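Local coordinates for protein ubiquitin-conjugating enzyme (Plasmodium vivax, PDB 2FO3) that probably acts as a ubiquitin-conjugating (E2) enzyme, accepting activated ubiquitin as a thioester and passing it on toward target proteins, at residues Lys13-Phe18 with Cys26-His31; Ile90-Leu95 with Ser106-Ser111. One frame throughout, in Å; residues are numbered along the deposited sequence.

Contact 1: residues Lys13-Phe18 with Cys26-His31; sequences KELHNF and CTLDVH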
loop_
_atom_site.group_PDB
_atom_site.type_symbol
_atom_site.label_atom_id
_atom_site.label_comp_id
_atom_site.label_asym_id
_atom_site.label_seq_id
_atom_site.Cartn_x
_atom_site.Cartn_y
_atom_site.Cartn_z
ATOM N N LYS A 13 -0.486 15.752 -2.522
ATOM C CA LYS A 13 0.715 15.545 -3.346
ATOM C C LYS A 13 0.894 14.058 -3.680
ATOM O O LYS A 13 1.143 13.672 -4.829
ATOM C CB LYS A 13 1.946 16.072 -2.585
ATOM C CG LYS A 13 1.942 17.597 -2.420
ATOM C CD LYS A 13 3.101 18.085 -1.517
ATOM C CE LYS A 13 3.182 19.599 -1.517
ATOM N NZ LYS A 13 1.977 20.170 -0.864
ATOM N N GLU A 14 0.761 13.208 -2.657
ATOM C CA GLU A 14 0.826 11.748 -2.869
ATOM C C GLU A 14 -0.294 11.234 -3.812
ATOM O O GLU A 14 -0.061 10.318 -4.646
ATOM C CB GLU A 14 0.775 11.017 -1.508
ATOM C CG GLU A 14 2.005 11.271 -0.625
ATOM C CD GLU A 14 3.301 10.745 -1.216
ATOM O OE1 GLU A 14 3.279 9.770 -1.988
ATOM O OE2 GLU A 14 4.357 11.316 -0.894
ATOM N N LEU A 15 -1.493 11.806 -3.669
ATOM C CA LEU A 15 -2.644 11.424 -4.508
ATOM C C LEU A 15 -2.341 11.704 -5.984
ATOM O O LEU A 15 -2.497 10.827 -6.817
ATOM C CB LEU A 15 -3.897 12.166 -4.079
ATOM C CG LEU A 15 -5.177 11.931 -4.918
ATOM C CD1 LEU A 15 -5.571 10.450 -5.073
ATOM C CD2 LEU A 15 -6.294 12.739 -4.273
ATOM N N HIS A 16 -1.890 12.929 -6.284
ATOM C CA HIS A 16 -1.390 13.260 -7.630
ATOM C C HIS A 16 -0.343 12.268 -8.083
ATOM O O HIS A 16 -0.398 11.749 -9.192
ATOM C CB HIS A 16 -0.799 14.688 -7.661
ATOM C CG HIS A 16 -0.001 14.977 -8.901
ATOM N ND1 HIS A 16 -0.557 14.976 -10.164
ATOM C CD2 HIS A 16 1.312 15.277 -9.068
ATOM C CE1 HIS A 16 0.379 15.268 -11.057
ATOM N NE2 HIS A 16 1.523 15.444 -10.419
ATOM N N ASN A 17 0.640 12.000 -7.219
ATOM C CA ASN A 17 1.717 11.093 -7.620
ATOM C C ASN A 17 1.249 9.705 -7.959
ATOM O O ASN A 17 1.689 9.122 -8.968
ATOM C CB ASN A 17 2.815 11.029 -6.549
ATOM C CG ASN A 17 3.911 10.081 -6.933
ATOM O OD1 ASN A 17 4.051 8.998 -6.359
ATOM N ND2 ASN A 17 4.657 10.441 -7.955
ATOM N N PHE A 18 0.354 9.170 -7.121
ATOM C CA PHE A 18 -0.192 7.848 -7.296
ATOM C C PHE A 18 -1.058 7.780 -8.565
ATOM O O PHE A 18 -0.946 6.842 -9.333
ATOM C CB PHE A 18 -1.019 7.444 -6.087
ATOM C CG PHE A 18 -1.168 5.963 -5.939
ATOM C CD1 PHE A 18 -0.408 5.270 -4.993
ATOM C CD2 PHE A 18 -2.060 5.251 -6.736
ATOM C CE1 PHE A 18 -0.556 3.893 -4.841
ATOM C CE2 PHE A 18 -2.207 3.851 -6.614
ATOM C CZ PHE A 18 -1.474 3.175 -5.667
ATOM N N CYS A 26 -1.919 -1.800 -10.193
ATOM C CA CYS A 26 -2.650 -1.204 -9.092
ATOM C C CYS A 26 -3.556 -0.079 -9.546
ATOM O O CYS A 26 -3.217 0.677 -10.463
ATOM C CB CYS A 26 -1.688 -0.662 -8.020
ATOM S SG CYS A 26 -0.741 -1.923 -7.207
ATOM N N THR A 27 -4.691 0.041 -8.889
ATOM C CA THR A 27 -5.595 1.144 -9.110
ATOM C C THR A 27 -6.031 1.650 -7.741
ATOM O O THR A 27 -6.063 0.891 -6.752
ATOM C CB THR A 27 -6.834 0.723 -9.907
ATOM O OG1 THR A 27 -7.420 -0.400 -9.273
ATOM C CG2 THR A 27 -6.469 0.379 -11.373
ATOM N N LEU A 28 -6.357 2.921 -7.677
ATOM C CA LEU A 28 -6.638 3.556 -6.404
ATOM C C LEU A 28 -8.091 3.832 -6.192
ATOM O O LEU A 28 -8.792 4.232 -7.115
ATOM C CB LEU A 28 -5.851 4.875 -6.293
ATOM C CG LEU A 28 -5.992 5.747 -5.031
ATOM C CD1 LEU A 28 -5.458 5.036 -3.752
ATOM C CD2 LEU A 28 -5.241 7.041 -5.257
ATOM N N ASP A 29 -8.547 3.620 -4.965
ATOM C CA ASP A 29 -9.796 4.228 -4.510
ATOM C C ASP A 29 -9.545 4.999 -3.226
ATOM O O ASP A 29 -8.521 4.783 -2.547
ATOM C CB ASP A 29 -10.896 3.186 -4.314
ATOM C CG ASP A 29 -12.295 3.813 -4.230
ATOM O OD1 ASP A 29 -12.482 5.041 -4.538
ATOM O OD2 ASP A 29 -13.213 3.069 -3.847
ATOM N N VAL A 30 -10.441 5.919 -2.904
ATOM C CA VAL A 30 -10.349 6.669 -1.661
ATOM C C VAL A 30 -11.671 6.561 -0.890
ATOM O O VAL A 30 -12.740 6.378 -1.499
ATOM C CB VAL A 30 -9.946 8.188 -1.870
ATOM C CG1 VAL A 30 -8.654 8.295 -2.665
ATOM C CG2 VAL A 30 -11.088 9.019 -2.552
ATOM N N HIS A 31 -11.615 6.671 0.428
ATOM C CA HIS A 31 -12.857 6.664 1.206
ATOM C C HIS A 31 -13.644 7.969 0.948
ATOM O O HIS A 31 -13.078 9.057 1.075
ATOM C CB HIS A 31 -12.598 6.491 2.711
ATOM C CG HIS A 31 -13.838 6.193 3.488
ATOM N ND1 HIS A 31 -14.849 7.119 3.667
ATOM C CD2 HIS A 31 -14.252 5.064 4.111
ATOM C CE1 HIS A 31 -15.828 6.574 4.361
ATOM N NE2 HIS A 31 -15.490 5.330 4.650
#

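Contact 2: residues Ile90-Leu95 with Ser106-Ser111; sequences ICLSLL and SGLVLS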
loop_
_atom_site.group_PDB
_atom_site.type_symbol
_atom_site.label_atom_id
_atom_site.label_comp_id
_atom_site.label_asym_id
_atom_site.label_seq_id
_atom_site.Cartn_x
_atom_site.Cartn_y
_atom_site.Cartn_z
ATOM N N ILE A 90 1.640 -6.190 7.678
ATOM C CA ILE A 90 2.765 -6.493 6.814
ATOM C C ILE A 90 4.021 -6.238 7.619
ATOM O O ILE A 90 4.127 -5.219 8.313
ATOM C CB ILE A 90 2.753 -5.591 5.550
ATOM C CG1 ILE A 90 1.461 -5.856 4.712
ATOM C CG2 ILE A 90 4.029 -5.770 4.700
ATOM C CD1 ILE A 90 1.145 -4.674 3.709
ATOM N N CYS A 91 4.961 -7.177 7.511
ATOM C CA CYS A 91 6.277 -7.033 8.102
ATOM C C CYS A 91 7.201 -6.514 7.010
ATOM O O CYS A 91 7.629 -7.264 6.130
ATOM C CB CYS A 91 6.795 -8.380 8.660
ATOM S SG CYS A 91 8.472 -8.192 9.401
ATOM N N LEU A 92 7.487 -5.215 7.058
ATOM C CA LEU A 92 8.313 -4.556 6.037
ATOM C C LEU A 92 9.034 -3.383 6.668
ATOM O O LEU A 92 8.393 -2.443 7.124
ATOM C CB LEU A 92 7.440 -4.045 4.866
ATOM C CG LEU A 92 8.188 -3.290 3.746
ATOM C CD1 LEU A 92 8.992 -4.254 2.873
ATOM C CD2 LEU A 92 7.216 -2.465 2.880
ATOM N N SER A 93 10.373 -3.436 6.671
ATOM C CA SER A 93 11.203 -2.394 7.288
ATOM C C SER A 93 10.874 -0.981 6.798
ATOM O O SER A 93 10.896 -0.039 7.590
ATOM C CB SER A 93 12.699 -2.686 7.051
ATOM O OG SER A 93 13.035 -3.975 7.534
ATOM N N LEU A 94 10.579 -0.838 5.496
ATOM C CA LEU A 94 10.248 0.500 4.933
ATOM C C LEU A 94 9.054 1.160 5.617
ATOM O O LEU A 94 8.919 2.387 5.597
ATOM C CB LEU A 94 10.026 0.439 3.419
ATOM C CG LEU A 94 11.273 0.309 2.551
ATOM C CD1 LEU A 94 10.872 0.080 1.110
ATOM C CD2 LEU A 94 12.189 1.563 2.677
ATOM N N LEU A 95 8.194 0.339 6.226
ATOM C CA LEU A 95 6.996 0.813 6.930
ATOM C C LEU A 95 7.245 1.074 8.402
ATOM O O LEU A 95 6.364 1.569 9.109
ATOM C CB LEU A 95 5.881 -0.219 6.807
ATOM C CG LEU A 95 5.060 -0.245 5.531
ATOM C CD1 LEU A 95 4.319 -1.587 5.364
ATOM C CD2 LEU A 95 4.097 0.948 5.551
ATOM N N SER A 106 3.007 5.584 -3.628
ATOM C CA SER A 106 3.243 4.755 -4.804
ATOM C C SER A 106 4.460 3.787 -4.626
ATOM O O SER A 106 4.353 2.590 -4.893
ATOM C CB SER A 106 3.425 5.635 -6.056
ATOM O OG SER A 106 3.396 4.807 -7.183
ATOM N N GLY A 107 5.600 4.320 -4.175
ATOM C CA GLY A 107 6.824 3.524 -3.945
ATOM C C GLY A 107 6.646 2.505 -2.813
ATOM O O GLY A 107 7.198 1.396 -2.881
ATOM N N LEU A 108 5.900 2.888 -1.784
ATOM C CA LEU A 108 5.607 1.969 -0.687
ATOM C C LEU A 108 4.846 0.750 -1.205
ATOM O O LEU A 108 5.225 -0.378 -0.927
ATOM C CB LEU A 108 4.818 2.698 0.408
ATOM C CG LEU A 108 4.290 1.844 1.541
ATOM C CD1 LEU A 108 5.465 1.260 2.320
ATOM C CD2 LEU A 108 3.380 2.686 2.418
ATOM N N VAL A 109 3.780 0.997 -1.980
ATOM C CA VAL A 109 2.987 -0.063 -2.593
ATOM C C VAL A 109 3.841 -0.890 -3.563
ATOM O O VAL A 109 3.770 -2.120 -3.583
ATOM C CB VAL A 109 1.704 0.538 -3.282
ATOM C CG1 VAL A 109 0.980 -0.547 -4.099
ATOM C CG2 VAL A 109 0.766 1.189 -2.183
ATOM N N LEU A 110 4.676 -0.228 -4.371
ATOM C CA LEU A 110 5.543 -0.998 -5.277
ATOM C C LEU A 110 6.518 -1.927 -4.496
ATOM O O LEU A 110 6.781 -3.057 -4.925
ATOM C CB LEU A 110 6.283 -0.073 -6.248
ATOM C CG LEU A 110 6.892 -0.672 -7.498
ATOM C CD1 LEU A 110 5.840 -1.315 -8.433
ATOM C CD2 LEU A 110 7.655 0.422 -8.200
ATOM N N SER A 111 7.053 -1.446 -3.383
ATOM C CA SER A 111 7.918 -2.290 -2.525
ATOM C C SER A 111 7.175 -3.499 -1.956
ATOM O O SER A 111 7.765 -4.578 -1.795
ATOM C CB SER A 111 8.532 -1.475 -1.396
ATOM O OG SER A 111 9.393 -0.469 -1.927
#

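Contact 1: residues Lys13-Phe18 with Cys26-His31
Leu-28 of strand 26-30, outermost in the sheet of this chain, starts toward helix 10-20 and meets Leu-15 and Phe-18, which lie one turn apart. The contact is wholly apolar, with no hydrogen bond between the segments. The two leucines cross at about a right angle, with Leu-15 CD1 and Leu-28 CD2 only 3.4 Å apart, tight for methyl groups. Leu-15 reaches this spot because its CG lies anti to the backbone N (chi1 177°), carrying a methyl to the strand. Leu-15 CD1 to Val-30 CG1, 4.5 Å, is a looser touch at the exposed side, and the short branched valine keeps an apolar face toward the helix.

Phe-18 offers one side of its ring to Leu-28: CE2 lies 3.8 Å from Leu-28 CB, and CD2 is 3.9 Å from Leu-28 CD2. Leu-28 CD2 thus touches both helix residues, while Leu-28 CD1 sits over one face of the phenyl ring. A broad, flat side chain suits this buried place.

The axes of 13-18 and 26-30 come within 10.4 Å and run in broadly opposed directions (146°). Phe-18 continues onto Val-40 of strand 37-43 and Ser-106 of helix 105-116, while Leu-28 also leans on Trp-38.

Contact 2: residues Ile90-Leu95 with Ser106-Ser111
Leu-95 meets Leu-108 of helix 105-116 in this part of the E2 (UBC) fold, where the segment around Cys-91 packs on the helix. This chain is the conjugating domain of a longer protein. Cys-91 stands in an Ile-Cys-Leu sequence that in E2 enzymes holds the ubiquitin-accepting cysteine, consistent with the same role here; it does not itself touch the helix.

A backbone bond shapes the loop: Leu-95 N donates to Leu-92 O (2.9 Å), closing a short 3-10 turn over residues 93-95. The turn brings Leu-92, Leu-94 and Leu-95 to the helix while the small polar Ser-93 stays on the exposed side.

Between loop and helix, leucine branches make most of the touches. For the conformer of Leu-108 described, one of two modelled, CD1 lies 3.5 Å from Leu-95 CD2 and 3.6 Å from Leu-95 CG, and the side chains cross at about a right angle. Leu-92 and Leu-108 run past one another in opposite directions, and Leu-92 CD2 stands 4.2 Å from Leu-108 CD1. Both Leu-95 and Leu-108 also rest on Val-72, so leucine suits an apolar place shared with the sheet.

One turn on, the small Ser-111 lets Leu-94 come close to the helix. With Leu-94 CG beside its backbone N (chi1 -75°), CD1 lies 3.4 Å from Ser-111 OG and 3.8 Å from Ser-111 CB.

In the fold
Helix 105-116 ties the two contacts together, although their centres are 15 Å apart and lie on opposite sides of the chain's centre. Its Leu-108 and Ser-111 serve contact 2, whereas Ser-106 and Val-109 turn to contact 1: Phe-18 CE1 is 4.0 Å from Val-109 CG2, and Cys-26 SG lies 3.8 Å from Val-109 CG1. Asn-17 OD1 packs 3.4 Å from Ser-106 CB. Contact 1, which closes in sequence before contact 2 opens, packs the first helix on an edge strand. Contact 2 packs the loop that holds the probable active-site Cys-91 against the helix. Cys-91 SG is 21.3 Å from Phe-18 CZ and 20.0 Å from Cys-26 SG, so contact 1 is remote from it.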